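Local coordinates for uncharacterized protein (Arthrobacter sp., PDB 3BL4) that is of unknown function but probably adopts a fold related to STAS domains and assembles from two copies of its chain, at residues Leu22-Pro27 and Glu38-Arg43. Sequence-based numbering, arbitrary orientation.
Sequences LRLTWP and ERAMLR
The methyl group of A40 overlaps two side chains of the facing segment at once, reaching L24 through CD2 and W26 through the five-membered part of its indole. A40 CB lies 3.9 Å from L24 CD2 and 4.1 Å from W26 CD1, the methyl approaching the indole obliquely. No hydrogen bond crosses between 22-27 and 38-43, and the two together bury just 108 Å², nearly all on these three residues. The CA atoms of W26 and A40 are 7.5 Å apart, the nearest across the two segments, consistent with the small alanine side chain at this position. L24 and W26 both send their side chains to the helix side; in W26 the ring carbon CG stands anti to the backbone N (chi1 -176°), which leaves CD1 as the indole atom nearest A40. One indole face is covered by P27, whose CG sits 3.9 Å above the plane, over the ring centre, the W26-P27 peptide being cis. Beyond A40, W26 packs on A37 and meets the ring of F98 of the second subunit; L24 also touches M55 and W26 touches V57 of strand 53-58. The geometry is that of a beta-alpha-beta unit, in which helix 34-48 packs on the sheet while connecting parallel strands 22-25 and 53-58.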
ATOM      1  N   LEU A  22     -14.520   3.914  14.588  1.00 23.72           N
ATOM      2  CA  LEU A  22     -13.486   4.941  14.398  1.00 24.66           C
ATOM      3  C   LEU A  22     -13.678   5.650  13.069  1.00 24.96           C
ATOM      4  O   LEU A  22     -13.983   5.008  12.073  1.00 24.54           O
ATOM      5  CB  LEU A  22     -12.078   4.334  14.400  1.00 25.67           C
ATOM      6  CG  LEU A  22     -11.504   3.719  15.676  1.00 25.52           C
ATOM      7  CD1 LEU A  22     -10.462   2.654  15.333  1.00 22.35           C
ATOM      8  CD2 LEU A  22     -10.911   4.777  16.573  1.00 27.07           C
ATOM      9  N   ARG A  23     -13.492   6.971  13.060  1.00 25.08           N
ATOM     10  CA  ARG A  23     -13.512   7.746  11.823  1.00 25.92           C
ATOM     11  C   ARG A  23     -12.233   8.549  11.703  1.00 25.86           C
ATOM     12  O   ARG A  23     -11.955   9.412  12.540  1.00 24.51           O
ATOM     13  CB  ARG A  23     -14.741   8.659  11.779  1.00 27.45           C
ATOM     14  CG  ARG A  23     -15.995   7.832  11.718  1.00 29.94           C
ATOM     15  CD  ARG A  23     -17.282   8.612  11.727  1.00 35.32           C
ATOM     16  NE  ARG A  23     -18.376   7.683  12.028  1.00 38.76           N
ATOM     17  CZ  ARG A  23     -19.637   7.832  11.641  1.00 44.11           C
ATOM     18  NH1 ARG A  23     -20.007   8.875  10.914  1.00 46.49           N
ATOM     19  NH2 ARG A  23     -20.537   6.911  11.976  1.00 43.61           N
ATOM     20  N   LEU A  24     -11.457   8.236  10.669  1.00 25.95           N
ATOM     21  CA  LEU A  24     -10.215   8.944  10.355  1.00 24.82           C
ATOM     22  C   LEU A  24     -10.358   9.778   9.077  1.00 25.76           C
ATOM     23  O   LEU A  24     -10.719   9.267   8.022  1.00 22.42           O
ATOM     24  CB  LEU A  24      -9.065   7.942  10.195  1.00 24.17           C
ATOM     25  CG  LEU A  24      -7.682   8.485   9.802  1.00 28.15           C
ATOM     26  CD1 LEU A  24      -7.097   9.447  10.845  1.00 23.10           C
ATOM     27  CD2 LEU A  24      -6.736   7.322   9.506  1.00 23.59           C
ATOM     28  N   THR A  25     -10.041  11.065   9.179  1.00 27.08           N
ATOM     29  CA  THR A  25      -9.963  11.917   8.009  1.00 27.05           C
ATOM     30  C   THR A  25      -8.543  11.833   7.476  1.00 26.76           C
ATOM     31  O   THR A  25      -7.609  12.364   8.078  1.00 26.03           O
ATOM     32  CB  THR A  25     -10.371  13.370   8.334  1.00 27.09           C
ATOM     33  OG1 THR A  25     -11.790  13.416   8.499  1.00 31.21           O
ATOM     34  CG2 THR A  25      -9.990  14.315   7.202  1.00 29.58           C
ATOM     35  N   TRP A  26      -8.392  11.102   6.373  1.00 25.99           N
ATOM     36  CA  TRP A  26      -7.105  10.888   5.742  1.00 26.22           C
ATOM     37  C   TRP A  26      -7.331  10.662   4.251  1.00 27.63           C
ATOM     38  O   TRP A  26      -8.173   9.866   3.893  1.00 28.51           O
ATOM     39  CB  TRP A  26      -6.334   9.678   6.327  1.00 25.51           C
ATOM     40  CG  TRP A  26      -4.979   9.598   5.687  1.00 25.19           C
ATOM     41  CD1 TRP A  26      -3.847  10.263   6.078  1.00 24.05           C
ATOM     42  CD2 TRP A  26      -4.642   8.919   4.466  1.00 22.35           C
ATOM     43  NE1 TRP A  26      -2.828  10.011   5.195  1.00 25.04           N
ATOM     44  CE2 TRP A  26      -3.292   9.193   4.194  1.00 20.68           C
ATOM     45  CE3 TRP A  26      -5.356   8.100   3.579  1.00 24.37           C
ATOM     46  CZ2 TRP A  26      -2.630   8.664   3.072  1.00 25.12           C
ATOM     47  CZ3 TRP A  26      -4.695   7.578   2.465  1.00 24.95           C
ATOM     48  CH2 TRP A  26      -3.353   7.859   2.229  1.00 24.10           C
ATOM     49  N   PRO A  27      -6.589  11.376   3.382  1.00 29.58           N
ATOM     50  CA  PRO A  27      -5.652  12.447   3.702  1.00 31.74           C
ATOM     51  C   PRO A  27      -6.425  13.711   4.027  1.00 34.06           C
ATOM     52  O   PRO A  27      -7.607  13.805   3.704  1.00 34.56           O
ATOM     53  CB  PRO A  27      -4.839  12.619   2.408  1.00 30.67           C
ATOM     54  CG  PRO A  27      -5.301  11.599   1.493  1.00 27.75           C
ATOM     55  CD  PRO A  27      -6.651  11.157   1.938  1.00 29.09           C
ATOM     56  N   GLU A  38       1.609   6.771   8.068  1.00 27.89           N
ATOM     57  CA  GLU A  38       2.067   6.068   9.268  1.00 32.27           C
ATOM     58  C   GLU A  38       1.629   6.782  10.547  1.00 30.81           C
ATOM     59  O   GLU A  38       1.216   6.136  11.515  1.00 30.76           O
ATOM     60  CB  GLU A  38       3.597   5.953   9.325  1.00 31.17           C
ATOM     61  CG  GLU A  38       4.211   4.870   8.468  1.00 39.85           C
ATOM     62  CD  GLU A  38       5.727   5.072   8.289  1.00 39.82           C
ATOM     63  OE1 GLU A  38       6.437   5.160   9.326  1.00 49.47           O
ATOM     64  OE2 GLU A  38       6.193   5.166   7.124  1.00 47.23           O
ATOM     65  N   ARG A  39       1.755   8.109  10.562  1.00 29.67           N
ATOM     66  CA  ARG A  39       1.397   8.885  11.735  1.00 29.65           C
ATOM     67  C   ARG A  39      -0.090   8.746  12.010  1.00 27.73           C
ATOM     68  O   ARG A  39      -0.499   8.650  13.159  1.00 24.70           O
ATOM     69  CB  ARG A  39       1.764  10.358  11.564  1.00 30.80           C
ATOM     70  CG  ARG A  39       1.654  11.193  12.861  1.00 35.85           C
ATOM     71  CD  ARG A  39       2.577  12.425  12.839  1.00 38.48           C
ATOM     72  NE  ARG A  39       2.488  13.170  11.567  1.00 52.76           N
ATOM     73  CZ  ARG A  39       3.479  13.344  10.679  1.00 54.23           C
ATOM     74  NH1 ARG A  39       4.710  12.863  10.881  1.00 54.51           N
ATOM     75  NH2 ARG A  39       3.236  14.024   9.564  1.00 53.16           N
ATOM     76  N   ALA A  40      -0.894   8.725  10.950  1.00 25.96           N
ATOM     77  CA  ALA A  40      -2.335   8.577  11.099  1.00 26.36           C
ATOM     78  C   ALA A  40      -2.694   7.265  11.785  1.00 26.31           C
ATOM     79  O   ALA A  40      -3.586   7.246  12.620  1.00 26.02           O
ATOM     80  CB  ALA A  40      -3.040   8.693   9.747  1.00 24.98           C
HETATM   81  N   MSE A  41      -2.001   6.177  11.440  1.00 27.54           N
HETATM   82  CA  MSE A  41      -2.280   4.881  12.056  1.00 29.64           C
HETATM   83  C   MSE A  41      -1.773   4.852  13.500  1.00 29.87           C
HETATM   84  O   MSE A  41      -2.400   4.223  14.361  1.00 29.23           O
HETATM   85  CB  MSE A  41      -1.671   3.734  11.256  1.00 30.05           C
HETATM   86  CG  MSE A  41      -1.981   2.352  11.848  1.00 32.68           C
HETATM   87 SE   MSE A  41      -3.859   1.877  11.672  0.75 37.51          SE
HETATM   88  CE  MSE A  41      -3.818   1.317   9.931  1.00 24.70           C
ATOM     89  N   LEU A  42      -0.656   5.535  13.765  1.00 28.97           N
ATOM     90  CA  LEU A  42      -0.126   5.635  15.130  1.00 29.92           C
ATOM     91  C   LEU A  42      -1.163   6.263  16.041  1.00 27.37           C
ATOM     92  O   LEU A  42      -1.399   5.768  17.119  1.00 28.89           O
ATOM     93  CB  LEU A  42       1.177   6.450  15.193  1.00 29.67           C
ATOM     94  CG  LEU A  42       1.699   6.742  16.606  1.00 28.18           C
ATOM     95  CD1 LEU A  42       2.007   5.448  17.336  1.00 37.68           C
ATOM     96  CD2 LEU A  42       2.938   7.644  16.566  1.00 34.12           C
ATOM     97  N   ARG A  43      -1.781   7.344  15.581  1.00 26.65           N
ATOM     98  CA  ARG A  43      -2.809   8.050  16.344  1.00 27.05           C
ATOM     99  C   ARG A  43      -4.064   7.197  16.563  1.00 25.58           C
ATOM    100  O   ARG A  43      -4.690   7.282  17.609  1.00 24.00           O
ATOM    101  CB  ARG A  43      -3.191   9.370  15.656  1.00 26.64           C
ATOM    102  CG  ARG A  43      -2.044  10.382  15.470  1.00 30.11           C
ATOM    103  CD  ARG A  43      -1.307  10.741  16.779  1.00 36.06           C
ATOM    104  NE  ARG A  43      -2.198  11.336  17.778  1.00 38.64           N
ATOM    105  CZ  ARG A  43      -2.661  12.593  17.760  1.00 45.47           C
ATOM    106  NH1 ARG A  43      -2.333  13.458  16.799  1.00 43.50           N
ATOM    107  NH2 ARG A  43      -3.478  12.993  18.724  1.00 45.09           N
TER